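Glutathione s-transferase protein (Ralstonia solanacearum, PDB 3TOU) binds glutathione and probably acts as a glutathione transferase, joining the thiol of that tripeptide to electrophilic substrates. Local coordinates at residues R15-V20 / I160-C164. Residues are numbered along the deposited sequence; the frame is centred on the assembly and turned at random.
Sequences RKVRVV and IAVGC
The guanidinium of Arg15 meets Cys164 through a water that lies at its edge, in the plane of the group: NH1 donates to the water at 3.1 Å, and the water donates in turn to Cys164 O. Arginine suits the place because its other two nitrogens have partners too, NH2 on Phe198 O and NE on Thr201 OG1, so the planar head is held against rotation and ties helix 12-23 to the C-terminal part of the chain. Its extended stem runs past the thiol, with Arg15 CD 3.8 Å from Cys164 SG. Cysteine, small and polarisable, fits close to the opposing backbone, its SG 3.7 Å from both N and CA of Lys16.

Further along, Val19 and Ile160 reach toward each other tip to tip, CG1 to CG2 at 3.6 Å. With chi1 at -67°, Ile160 CG1 sits beside the backbone N and CG2 falls anti to it, aimed at Val19 and Lys16, while the CG1 branch carries CD1 to within 3.9 Å of Val20 CG2. The branched residues meet where the helix segments 15-20 and 160-164, whose axes come within 9.4 Å at an angle of 134°, pass each other. Lys16 lies across Ile160 at about a right angle and sets its CD against the methyl of Ala161, 4.0 Å away; the short alanine lets the lysine stem pass alongside. The chain then bends about its CG-CD bond (chi3 61°), taking NZ to Glu96, Asp100 and the glutathione-binding Ser65.

This buried contact joins the thioredoxin-like N-terminal domain to the all-helical C-terminal domain of the glutathione transferase fold. Its chemistry is divided: apolar side chains and sulfur fill the middle, the arginine head is shared between the water and outside partners, and the two carboxylates salt-bridged to NZ probably keep Lys16 charged beside the glutathione site.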
ATOM      1  N   ARG A  15     -10.408  -8.584  -2.348  1.00 10.34           N
ATOM      2  CA  ARG A  15     -10.785  -9.716  -1.508  1.00  9.07           C
ATOM      3  C   ARG A  15     -10.519  -9.423  -0.046  1.00 10.85           C
ATOM      4  O   ARG A  15     -11.373  -9.705   0.800  1.00 10.69           O
ATOM      5  CB  ARG A  15     -10.084 -11.006  -1.906  1.00 12.61           C
ATOM      6  CG  ARG A  15     -10.736 -12.188  -1.200  1.00 14.51           C
ATOM      7  CD  ARG A  15      -9.948 -13.457  -1.349  1.00 13.48           C
ATOM      8  NE  ARG A  15     -10.751 -14.577  -0.866  1.00 14.07           N
ATOM      9  CZ  ARG A  15     -10.396 -15.847  -1.017  1.00 16.72           C
ATOM     10  NH1 ARG A  15      -9.250 -16.127  -1.608  1.00 13.66           N
ATOM     11  NH2 ARG A  15     -11.180 -16.827  -0.584  1.00 14.25           N
ATOM     12  N   LYS A  16      -9.359  -8.833   0.260  1.00  9.84           N
ATOM     13  CA  LYS A  16      -9.056  -8.487   1.661  1.00 10.46           C
ATOM     14  C   LYS A  16     -10.175  -7.655   2.286  1.00 11.90           C
ATOM     15  O   LYS A  16     -10.651  -7.949   3.387  1.00  9.72           O
ATOM     16  CB  LYS A  16      -7.713  -7.755   1.760  1.00  9.07           C
ATOM     17  CG  LYS A  16      -7.298  -7.392   3.194  1.00 12.07           C
ATOM     18  CD  LYS A  16      -5.910  -6.724   3.203  1.00 16.95           C
ATOM     19  CE  LYS A  16      -5.906  -5.427   2.408  1.00 12.11           C
ATOM     20  NZ  LYS A  16      -4.667  -4.577   2.577  1.00 13.14           N
ATOM     21  N   VAL A  17     -10.627  -6.641   1.551  1.00 10.65           N
ATOM     22  CA  VAL A  17     -11.707  -5.787   2.020  1.00  8.04           C
ATOM     23  C   VAL A  17     -13.018  -6.578   2.172  1.00  9.75           C
ATOM     24  O   VAL A  17     -13.720  -6.422   3.175  1.00 10.75           O
ATOM     25  CB  VAL A  17     -11.899  -4.587   1.055  1.00 10.59           C
ATOM     26  CG1 VAL A  17     -13.184  -3.831   1.395  1.00 12.83           C
ATOM     27  CG2 VAL A  17     -10.670  -3.670   1.105  1.00 10.72           C
ATOM     28  N   ARG A  18     -13.321  -7.436   1.199  1.00 10.45           N
ATOM     29  CA  ARG A  18     -14.569  -8.208   1.225  1.00 11.49           C
ATOM     30  C   ARG A  18     -14.592  -9.161   2.410  1.00 12.37           C
ATOM     31  O   ARG A  18     -15.635  -9.338   3.037  1.00 12.25           O
ATOM     32  CB  ARG A  18     -14.772  -8.979  -0.082  1.00 11.13           C
ATOM     33  CG  ARG A  18     -15.050  -8.047  -1.269  1.00 11.76           C
ATOM     34  CD  ARG A  18     -15.052  -8.798  -2.583  1.00 17.73           C
ATOM     35  NE  ARG A  18     -16.136  -9.768  -2.672  1.00 19.82           N
ATOM     36  CZ  ARG A  18     -16.046 -10.923  -3.331  1.00 17.98           C
ATOM     37  NH1 ARG A  18     -14.924 -11.261  -3.940  1.00 16.81           N
ATOM     38  NH2 ARG A  18     -17.085 -11.745  -3.383  1.00 25.60           N
ATOM     39  N   VAL A  19     -13.438  -9.764   2.706  1.00 12.08           N
ATOM     40  CA  VAL A  19     -13.321 -10.643   3.875  1.00  9.58           C
ATOM     41  C   VAL A  19     -13.539  -9.860   5.168  1.00 13.39           C
ATOM     42  O   VAL A  19     -14.264 -10.314   6.050  1.00 12.17           O
ATOM     43  CB  VAL A  19     -11.979 -11.396   3.907  1.00 11.27           C
ATOM     44  CG1 VAL A  19     -11.813 -12.191   5.227  1.00 10.52           C
ATOM     45  CG2 VAL A  19     -11.906 -12.346   2.698  1.00 12.05           C
ATOM     46  N   VAL A  20     -12.925  -8.683   5.259  1.00 11.87           N
ATOM     47  CA  VAL A  20     -13.103  -7.817   6.415  1.00  9.44           C
ATOM     48  C   VAL A  20     -14.582  -7.454   6.586  1.00 14.31           C
ATOM     49  O   VAL A  20     -15.116  -7.567   7.696  1.00 10.98           O
ATOM     50  CB  VAL A  20     -12.244  -6.533   6.286  1.00 10.88           C
ATOM     51  CG1 VAL A  20     -12.682  -5.458   7.288  1.00 12.60           C
ATOM     52  CG2 VAL A  20     -10.777  -6.894   6.531  1.00 11.42           C
ATOM     53  N   ILE A 160      -6.205 -12.318   7.769  1.00  9.59           N
ATOM     54  CA  ILE A 160      -6.996 -12.077   6.549  1.00 11.44           C
ATOM     55  C   ILE A 160      -6.077 -11.765   5.370  1.00 12.62           C
ATOM     56  O   ILE A 160      -6.183 -12.385   4.302  1.00 11.59           O
ATOM     57  CB  ILE A 160      -8.031 -10.945   6.755  1.00 10.63           C
ATOM     58  CG1 ILE A 160      -9.103 -11.391   7.762  1.00 10.71           C
ATOM     59  CG2 ILE A 160      -8.654 -10.486   5.407  1.00 11.68           C
ATOM     60  CD1 ILE A 160     -10.032 -10.275   8.222  1.00 12.63           C
ATOM     61  N   ALA A 161      -5.161 -10.828   5.589  1.00 10.55           N
ATOM     62  CA  ALA A 161      -4.209 -10.411   4.557  1.00  9.71           C
ATOM     63  C   ALA A 161      -3.327 -11.563   4.085  1.00 10.16           C
ATOM     64  O   ALA A 161      -3.174 -11.767   2.877  1.00 10.73           O
ATOM     65  CB  ALA A 161      -3.377  -9.243   5.042  1.00 11.06           C
ATOM     66  N   VAL A 162      -2.765 -12.322   5.028  1.00  9.99           N
ATOM     67  CA  VAL A 162      -1.916 -13.465   4.670  1.00 10.18           C
ATOM     68  C   VAL A 162      -2.737 -14.506   3.881  1.00 11.68           C
ATOM     69  O   VAL A 162      -2.293 -15.021   2.847  1.00 10.55           O
ATOM     70  CB  VAL A 162      -1.254 -14.099   5.927  1.00 10.22           C
ATOM     71  CG1 VAL A 162      -0.600 -15.453   5.590  1.00 10.35           C
ATOM     72  CG2 VAL A 162      -0.209 -13.159   6.523  1.00 12.82           C
ATOM     73  N   GLY A 163      -3.935 -14.799   4.367  1.00 10.59           N
ATOM     74  CA  GLY A 163      -4.852 -15.722   3.687  1.00 11.56           C
ATOM     75  C   GLY A 163      -5.134 -15.345   2.239  1.00 14.22           C
ATOM     76  O   GLY A 163      -5.074 -16.190   1.337  1.00 12.36           O
ATOM     77  N   CYS A 164      -5.421 -14.069   2.013  1.00 11.82           N
ATOM     78  CA  CYS A 164      -5.688 -13.572   0.663  1.00 13.45           C
ATOM     79  C   CYS A 164      -4.455 -13.697  -0.244  1.00 10.90           C
ATOM     80  O   CYS A 164      -4.581 -14.040  -1.427  1.00 12.21           O
ATOM     81  CB  CYS A 164      -6.154 -12.124   0.714  1.00 11.09           C
ATOM     82  SG  CYS A 164      -7.813 -11.948   1.417  1.00 15.15           S
TER
HETATM   83  O   HOH W   1      -7.100 -14.233  -2.842  1.00 15.67           O